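Local coordinates for protein Exo-poly-alpha-D-galacturonosidase (Thermotoga maritima, PDB 3JUR) that probably hydrolyses polygalacturonan, the pectin backbone, as a heat-active exo-acting polygalacturonase of glycosyl hydrolase family 28, at residues D[92-97]-D[140-145]; D[158-163]-D[187-192]. One frame throughout, in Å; residues are numbered along the deposited sequence.

Interaction 1: residues D[92-97]-D[140-145]; sequences PDPERY and EHWWPW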
loop_
_atom_site.group_PDB
_atom_site.type_symbol
_atom_site.label_atom_id
_atom_site.label_comp_id
_atom_site.label_asym_id
_atom_site.label_seq_id
_atom_site.Cartn_x
_atom_site.Cartn_y
_atom_site.Cartn_z
ATOM N N PRO D 92 -4.094 4.627 -55.915
ATOM C CA PRO D 92 -5.238 5.181 -55.196
ATOM C C PRO D 92 -6.233 5.936 -56.099
ATOM O O PRO D 92 -6.583 7.085 -55.809
ATOM C CB PRO D 92 -4.573 6.136 -54.206
ATOM C CG PRO D 92 -3.376 6.650 -54.961
ATOM C CD PRO D 92 -2.912 5.509 -55.827
ATOM N N ASP D 93 -6.669 5.294 -57.182
ATOM C CA ASP D 93 -7.756 5.812 -58.020
ATOM C C ASP D 93 -8.990 4.929 -57.829
ATOM O O ASP D 93 -8.985 3.769 -58.251
ATOM C CB ASP D 93 -7.340 5.844 -59.495
ATOM C CG ASP D 93 -8.359 6.554 -60.388
ATOM O OD1 ASP D 93 -7.949 7.060 -61.448
ATOM O OD2 ASP D 93 -9.562 6.615 -60.049
ATOM N N PRO D 94 -10.055 5.475 -57.195
ATOM C CA PRO D 94 -11.248 4.683 -56.854
ATOM C C PRO D 94 -11.836 3.929 -58.046
ATOM O O PRO D 94 -12.321 2.807 -57.889
ATOM C CB PRO D 94 -12.233 5.740 -56.344
ATOM C CG PRO D 94 -11.364 6.830 -55.826
ATOM C CD PRO D 94 -10.206 6.882 -56.781
ATOM N N GLU D 95 -11.773 4.547 -59.225
ATOM C CA GLU D 95 -12.227 3.941 -60.479
ATOM C C GLU D 95 -11.664 2.528 -60.672
ATOM O O GLU D 95 -12.361 1.633 -61.154
ATOM C CB GLU D 95 -11.844 4.841 -61.662
ATOM C CG GLU D 95 -12.820 4.808 -62.828
ATOM C CD GLU D 95 -13.976 5.795 -62.677
ATOM O OE1 GLU D 95 -14.800 5.641 -61.743
ATOM O OE2 GLU D 95 -14.066 6.725 -63.509
ATOM N N ARG D 96 -10.410 2.333 -60.261
ATOM C CA ARG D 96 -9.732 1.033 -60.353
ATOM C C ARG D 96 -10.334 -0.066 -59.482
ATOM O O ARG D 96 -10.033 -1.241 -59.676
ATOM C CB ARG D 96 -8.238 1.188 -60.051
ATOM C CG ARG D 96 -7.484 1.956 -61.134
ATOM C CD ARG D 96 -6.035 2.143 -60.748
ATOM N NE ARG D 96 -5.301 2.904 -61.749
ATOM C CZ ARG D 96 -4.587 2.372 -62.737
ATOM N NH1 ARG D 96 -4.493 1.053 -62.877
ATOM N NH2 ARG D 96 -3.957 3.168 -63.587
ATOM N N TYR D 97 -11.195 0.320 -58.542
ATOM C CA TYR D 97 -11.745 -0.597 -57.541
ATOM C C TYR D 97 -13.206 -0.936 -57.838
ATOM O O TYR D 97 -13.964 -1.372 -56.966
ATOM C CB TYR D 97 -11.539 -0.020 -56.129
ATOM C CG TYR D 97 -10.070 0.183 -55.829
ATOM C CD1 TYR D 97 -9.345 -0.776 -55.126
ATOM C CD2 TYR D 97 -9.392 1.316 -56.291
ATOM C CE1 TYR D 97 -7.988 -0.607 -54.878
ATOM C CE2 TYR D 97 -8.033 1.493 -56.045
ATOM C CZ TYR D 97 -7.340 0.528 -55.336
ATOM O OH TYR D 97 -5.997 0.692 -55.086
ATOM N N GLU D 140 -4.473 13.237 -49.170
ATOM C CA GLU D 140 -4.978 13.536 -50.512
ATOM C C GLU D 140 -5.733 12.344 -51.111
ATOM O O GLU D 140 -6.418 12.490 -52.125
ATOM C CB GLU D 140 -3.835 13.946 -51.451
ATOM C CG GLU D 140 -2.575 14.470 -50.752
ATOM C CD GLU D 140 -2.678 15.916 -50.320
ATOM O OE1 GLU D 140 -2.922 16.784 -51.183
ATOM O OE2 GLU D 140 -2.488 16.185 -49.114
ATOM N N HIS D 141 -5.607 11.172 -50.484
ATOM C CA HIS D 141 -6.174 9.934 -51.030
ATOM C C HIS D 141 -6.910 9.084 -49.992
ATOM O O HIS D 141 -6.344 8.721 -48.948
ATOM C CB HIS D 141 -5.089 9.119 -51.746
ATOM C CG HIS D 141 -4.362 9.891 -52.806
ATOM N ND1 HIS D 141 -3.212 10.610 -52.547
ATOM C CD2 HIS D 141 -4.633 10.077 -54.121
ATOM C CE1 HIS D 141 -2.799 11.193 -53.660
ATOM N NE2 HIS D 141 -3.642 10.885 -54.629
ATOM N N TRP D 142 -8.174 8.778 -50.292
ATOM C CA TRP D 142 -9.079 8.023 -49.404
ATOM C C TRP D 142 -9.476 8.727 -48.094
ATOM O O TRP D 142 -10.665 8.816 -47.779
ATOM C CB TRP D 142 -8.531 6.621 -49.080
ATOM C CG TRP D 142 -8.284 5.730 -50.272
ATOM C CD1 TRP D 142 -7.075 5.286 -50.717
ATOM C CD2 TRP D 142 -9.268 5.162 -51.149
ATOM N NE1 TRP D 142 -7.238 4.480 -51.816
ATOM C CE2 TRP D 142 -8.575 4.385 -52.105
ATOM C CE3 TRP D 142 -10.667 5.239 -51.226
ATOM C CZ2 TRP D 142 -9.230 3.685 -53.126
ATOM C CZ3 TRP D 142 -11.319 4.542 -52.242
ATOM C CH2 TRP D 142 -10.596 3.775 -53.177
ATOM N N TRP D 143 -8.490 9.205 -47.329
ATOM C CA TRP D 143 -8.748 9.747 -45.981
ATOM C C TRP D 143 -9.682 10.967 -45.926
ATOM O O TRP D 143 -10.478 11.075 -44.988
ATOM C CB TRP D 143 -7.444 10.045 -45.213
ATOM C CG TRP D 143 -6.615 8.834 -44.848
ATOM C CD1 TRP D 143 -6.987 7.525 -44.927
ATOM C CD2 TRP D 143 -5.283 8.840 -44.314
ATOM N NE1 TRP D 143 -5.965 6.711 -44.495
ATOM C CE2 TRP D 143 -4.907 7.492 -44.113
ATOM C CE3 TRP D 143 -4.370 9.855 -43.984
ATOM C CZ2 TRP D 143 -3.655 7.129 -43.600
ATOM C CZ3 TRP D 143 -3.122 9.495 -43.480
ATOM C CH2 TRP D 143 -2.778 8.138 -43.289
ATOM N N PRO D 144 -9.593 11.887 -46.914
ATOM C CA PRO D 144 -10.552 12.996 -46.914
ATOM C C PRO D 144 -12.023 12.558 -46.853
ATOM O O PRO D 144 -12.868 13.322 -46.379
ATOM C CB PRO D 144 -10.263 13.706 -48.234
ATOM C CG PRO D 144 -8.824 13.466 -48.459
ATOM C CD PRO D 144 -8.538 12.088 -47.928
ATOM N N TRP D 145 -12.319 11.339 -47.301
ATOM C CA TRP D 145 -13.695 10.833 -47.298
ATOM C C TRP D 145 -14.305 10.705 -45.898
ATOM O O TRP D 145 -15.529 10.702 -45.755
ATOM C CB TRP D 145 -13.788 9.508 -48.063
ATOM C CG TRP D 145 -13.613 9.649 -49.555
ATOM C CD1 TRP D 145 -13.207 10.767 -50.243
ATOM C CD2 TRP D 145 -13.809 8.626 -50.541
ATOM N NE1 TRP D 145 -13.151 10.504 -51.592
ATOM C CE2 TRP D 145 -13.515 9.200 -51.805
ATOM C CE3 TRP D 145 -14.207 7.282 -50.482
ATOM C CZ2 TRP D 145 -13.612 8.475 -52.998
ATOM C CZ3 TRP D 145 -14.304 6.563 -51.674
ATOM C CH2 TRP D 145 -14.004 7.163 -52.912
HETATM O O HOH W 1 -5.322 2.671 -52.847
#
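W142 leans its indole against the 92-97 turn, with Y97 and P94 meeting its benzo end. Its CG is anti to the carbonyl carbon (chi1 -59°), which carries the indole toward that segment. W142 CZ2 stands 3.8 Å from CE2 of Y97, over one face of the phenol ring and displaced toward the rim; with ring planes at 81° and centroids 5.5 Å apart, this is an edge-to-face pair in which W142 supplies the edge. Next along the same rim, W142 CH2 touches CA of P94 at 3.8 Å, while CG of that proline reaches CH2 of W145 at 3.9 Å, so P94 touches both indoles at their CH2 corners, where the two tryptophans pack on each other. Toward the pyrrole end, P92 CB stands 3.9 Å from NE1 of W142, and P92 CG sits over the face of H141, 4.1 Å from the ring centroid, a CH-pi contact.

No direct hydrogen bond crosses the interface. One water bridges it, accepting from NE1 of W142 at 2.8 Å and donating to OH of Y97, whose hydroxyl is also bonded to I91 O.

Further out, D138 OD1 holds H141 ND1, and D93 OD2 accepts from E95 N at 3.1 Å. Segment 92-97 is thus an Asx turn running into a short 3-10 segment, packed through its prolines and Y97 on a second loop, on the flank of a right-handed parallel beta-helix.

Interaction 2: residues D[158-163]-D[187-192]; sequences PNQQED and YLRPSF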
loop_
_atom_site.group_PDB
_atom_site.type_symbol
_atom_site.label_atom_id
_atom_site.label_comp_id
_atom_site.label_asym_id
_atom_site.label_seq_id
_atom_site.Cartn_x
_atom_site.Cartn_y
_atom_site.Cartn_z
ATOM N N PRO D 158 -17.330 16.578 -50.458
ATOM C CA PRO D 158 -18.077 15.409 -49.981
ATOM C C PRO D 158 -17.376 14.575 -48.906
ATOM O O PRO D 158 -16.153 14.638 -48.752
ATOM C CB PRO D 158 -18.244 14.560 -51.245
ATOM C CG PRO D 158 -17.263 15.122 -52.237
ATOM C CD PRO D 158 -17.197 16.567 -51.926
ATOM N N ASN D 159 -18.176 13.802 -48.176
ATOM C CA ASN D 159 -17.683 12.819 -47.218
ATOM C C ASN D 159 -18.672 11.663 -47.053
ATOM O O ASN D 159 -19.737 11.655 -47.685
ATOM C CB ASN D 159 -17.337 13.474 -45.873
ATOM C CG ASN D 159 -18.510 14.200 -45.250
ATOM O OD1 ASN D 159 -19.513 13.591 -44.886
ATOM N ND2 ASN D 159 -18.383 15.511 -45.112
ATOM N N GLN D 160 -18.314 10.703 -46.197
ATOM C CA GLN D 160 -19.063 9.459 -46.016
ATOM C C GLN D 160 -20.413 9.596 -45.299
ATOM O O GLN D 160 -21.261 8.709 -45.417
ATOM C CB GLN D 160 -18.200 8.431 -45.265
ATOM C CG GLN D 160 -17.753 8.880 -43.878
ATOM C CD GLN D 160 -17.009 7.801 -43.117
ATOM O OE1 GLN D 160 -16.011 7.252 -43.598
ATOM N NE2 GLN D 160 -17.487 7.494 -41.912
ATOM N N GLN D 161 -20.604 10.696 -44.568
ATOM C CA GLN D 161 -21.748 10.855 -43.645
ATOM C C GLN D 161 -23.149 10.563 -44.206
ATOM O O GLN D 161 -23.942 9.879 -43.554
ATOM C CB GLN D 161 -21.708 12.224 -42.955
ATOM C CG GLN D 161 -20.651 12.303 -41.844
ATOM C CD GLN D 161 -20.342 13.729 -41.421
ATOM O OE1 GLN D 161 -21.246 14.538 -41.203
ATOM N NE2 GLN D 161 -19.057 14.042 -41.300
ATOM N N GLU D 162 -23.454 11.070 -45.399
ATOM C CA GLU D 162 -24.752 10.800 -46.020
ATOM C C GLU D 162 -24.920 9.335 -46.423
ATOM O O GLU D 162 -25.984 8.750 -46.221
ATOM C CB GLU D 162 -25.015 11.734 -47.212
ATOM C CG GLU D 162 -25.272 13.179 -46.815
ATOM C CD GLU D 162 -26.389 13.310 -45.793
ATOM O OE1 GLU D 162 -27.574 13.330 -46.197
ATOM O OE2 GLU D 162 -26.080 13.399 -44.583
ATOM N N ASP D 163 -23.863 8.750 -46.978
ATOM C CA ASP D 163 -23.876 7.345 -47.376
ATOM C C ASP D 163 -23.986 6.385 -46.190
ATOM O O ASP D 163 -24.684 5.375 -46.279
ATOM C CB ASP D 163 -22.652 7.025 -48.236
ATOM C CG ASP D 163 -22.738 7.648 -49.616
ATOM O OD1 ASP D 163 -21.764 8.305 -50.041
ATOM O OD2 ASP D 163 -23.789 7.493 -50.272
ATOM N N TYR D 187 -19.048 7.729 -51.095
ATOM C CA TYR D 187 -17.799 8.027 -50.395
ATOM C C TYR D 187 -17.507 7.109 -49.208
ATOM O O TYR D 187 -17.103 7.563 -48.130
ATOM C CB TYR D 187 -17.753 9.519 -50.028
ATOM C CG TYR D 187 -17.864 10.406 -51.253
ATOM C CD1 TYR D 187 -16.724 10.836 -51.930
ATOM C CD2 TYR D 187 -19.114 10.790 -51.755
ATOM C CE1 TYR D 187 -16.824 11.637 -53.071
ATOM C CE2 TYR D 187 -19.222 11.581 -52.890
ATOM C CZ TYR D 187 -18.074 12.002 -53.540
ATOM O OH TYR D 187 -18.176 12.790 -54.654
ATOM N N LEU D 188 -17.703 5.812 -49.432
ATOM C CA LEU D 188 -17.386 4.786 -48.445
ATOM C C LEU D 188 -16.095 4.062 -48.836
ATOM O O LEU D 188 -16.067 3.313 -49.824
ATOM C CB LEU D 188 -18.546 3.792 -48.314
ATOM C CG LEU D 188 -19.945 4.364 -48.023
ATOM C CD1 LEU D 188 -21.003 3.275 -48.140
ATOM C CD2 LEU D 188 -20.001 5.031 -46.645
ATOM N N ARG D 189 -15.031 4.310 -48.069
ATOM C CA ARG D 189 -13.724 3.666 -48.277
ATOM C C ARG D 189 -13.796 2.142 -48.156
ATOM O O ARG D 189 -14.624 1.618 -47.415
ATOM C CB ARG D 189 -12.703 4.180 -47.264
ATOM C CG ARG D 189 -12.264 5.622 -47.454
ATOM C CD ARG D 189 -11.604 6.107 -46.171
ATOM N NE ARG D 189 -12.571 6.261 -45.084
ATOM C CZ ARG D 189 -12.273 6.181 -43.787
ATOM N NH1 ARG D 189 -11.030 5.930 -43.383
ATOM N NH2 ARG D 189 -13.230 6.343 -42.886
ATOM N N PRO D 190 -12.931 1.427 -48.896
ATOM C CA PRO D 190 -12.863 -0.027 -48.778
ATOM C C PRO D 190 -11.863 -0.462 -47.696
ATOM O O PRO D 190 -10.991 0.327 -47.319
ATOM C CB PRO D 190 -12.366 -0.450 -50.156
ATOM C CG PRO D 190 -11.489 0.680 -50.591
ATOM C CD PRO D 190 -12.095 1.928 -50.010
ATOM N N SER D 191 -12.002 -1.693 -47.201
ATOM C CA SER D 191 -10.982 -2.311 -46.345
ATOM C C SER D 191 -9.698 -2.529 -47.158
ATOM O O SER D 191 -9.730 -2.509 -48.395
ATOM C CB SER D 191 -11.478 -3.648 -45.790
ATOM O OG SER D 191 -12.531 -3.481 -44.851
ATOM N N PHE D 192 -8.571 -2.716 -46.474
ATOM C CA PHE D 192 -7.315 -3.013 -47.157
ATOM C C PHE D 192 -7.299 -4.489 -47.593
ATOM O O PHE D 192 -7.520 -4.793 -48.761
ATOM C CB PHE D 192 -6.112 -2.675 -46.266
ATOM C CG PHE D 192 -4.800 -2.538 -47.006
ATOM C CD1 PHE D 192 -3.900 -1.539 -46.646
ATOM C CD2 PHE D 192 -4.454 -3.404 -48.046
ATOM C CE1 PHE D 192 -2.680 -1.401 -47.308
ATOM C CE2 PHE D 192 -3.234 -3.280 -48.710
ATOM C CZ PHE D 192 -2.346 -2.271 -48.343
HETATM O O HOH W 2 -15.327 6.464 -46.047
#
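This is a mixed contact, part proline-on-aromatic packing and part polar, between the lead-in and first turn of helix 161-173 and the loop that brings the chain back to strand 193-196. At its outer end P158 lies on Y187: its CB is 3.6 Å from the ring centroid and 17° off the normal, which places the CH-pi contact over the face. The tyrosine ring is held at a second place by W145, with which it makes an edge-to-face pair.

The polar evidence lies deeper. D163 OD1 accepts from Y187 N at 3.0 Å, met from above the carboxylate plane, while OD2 of the same carboxylate takes a bond from H186 ND1. Q160 turns its chain between its own N and carbonyl carbon (chi1 60°) and then extends it, carrying OE1 to NH2 of R189 at 3.0 Å; the N-H points almost straight at the oxygen (168°), which lies close to the guanidinium plane, though the donor approaches tilted from the amide's carbonyl plane. A water fixes the same corner with four bonds, donating to Q160 OE1 and Y187 O and accepting from R189 N and NE. NH1 of that guanidinium is bonded to the carbonyls of P236 and P212, and NH2 has a second partner in N237 OD1.

L188 CD2 packs on CB of D163 at 3.7 Å. N159 OD1 accepts from Q161 N, a capping bond where the chain turns into helix 161-173, and F105 of strand 103-105 touches both Q160 and L188, so the contact is set between that helix, that strand and the run into strand 193-196.

How the interactions relate
Interaction 1 closes before interaction 2 opens, so the two follow in series along the chain, their centres about 10 Å apart on the same side of the chain's centre. They meet directly: W145 O lies 2.8 Å from Q160 N, a probable hydrogen bond, and W142 CZ3 is 3.5 Å from P190 CD. Both involve the long excursion between strand 132-134 and strand 193-196, which contains segments 140-145, 158-163 and 187-192; segment 92-97 comes from an earlier loop, after strand 87-90. The two contacts therefore form one continuous patch, through which this excursion packs on itself and on a loop from an earlier part of the parallel beta-helix.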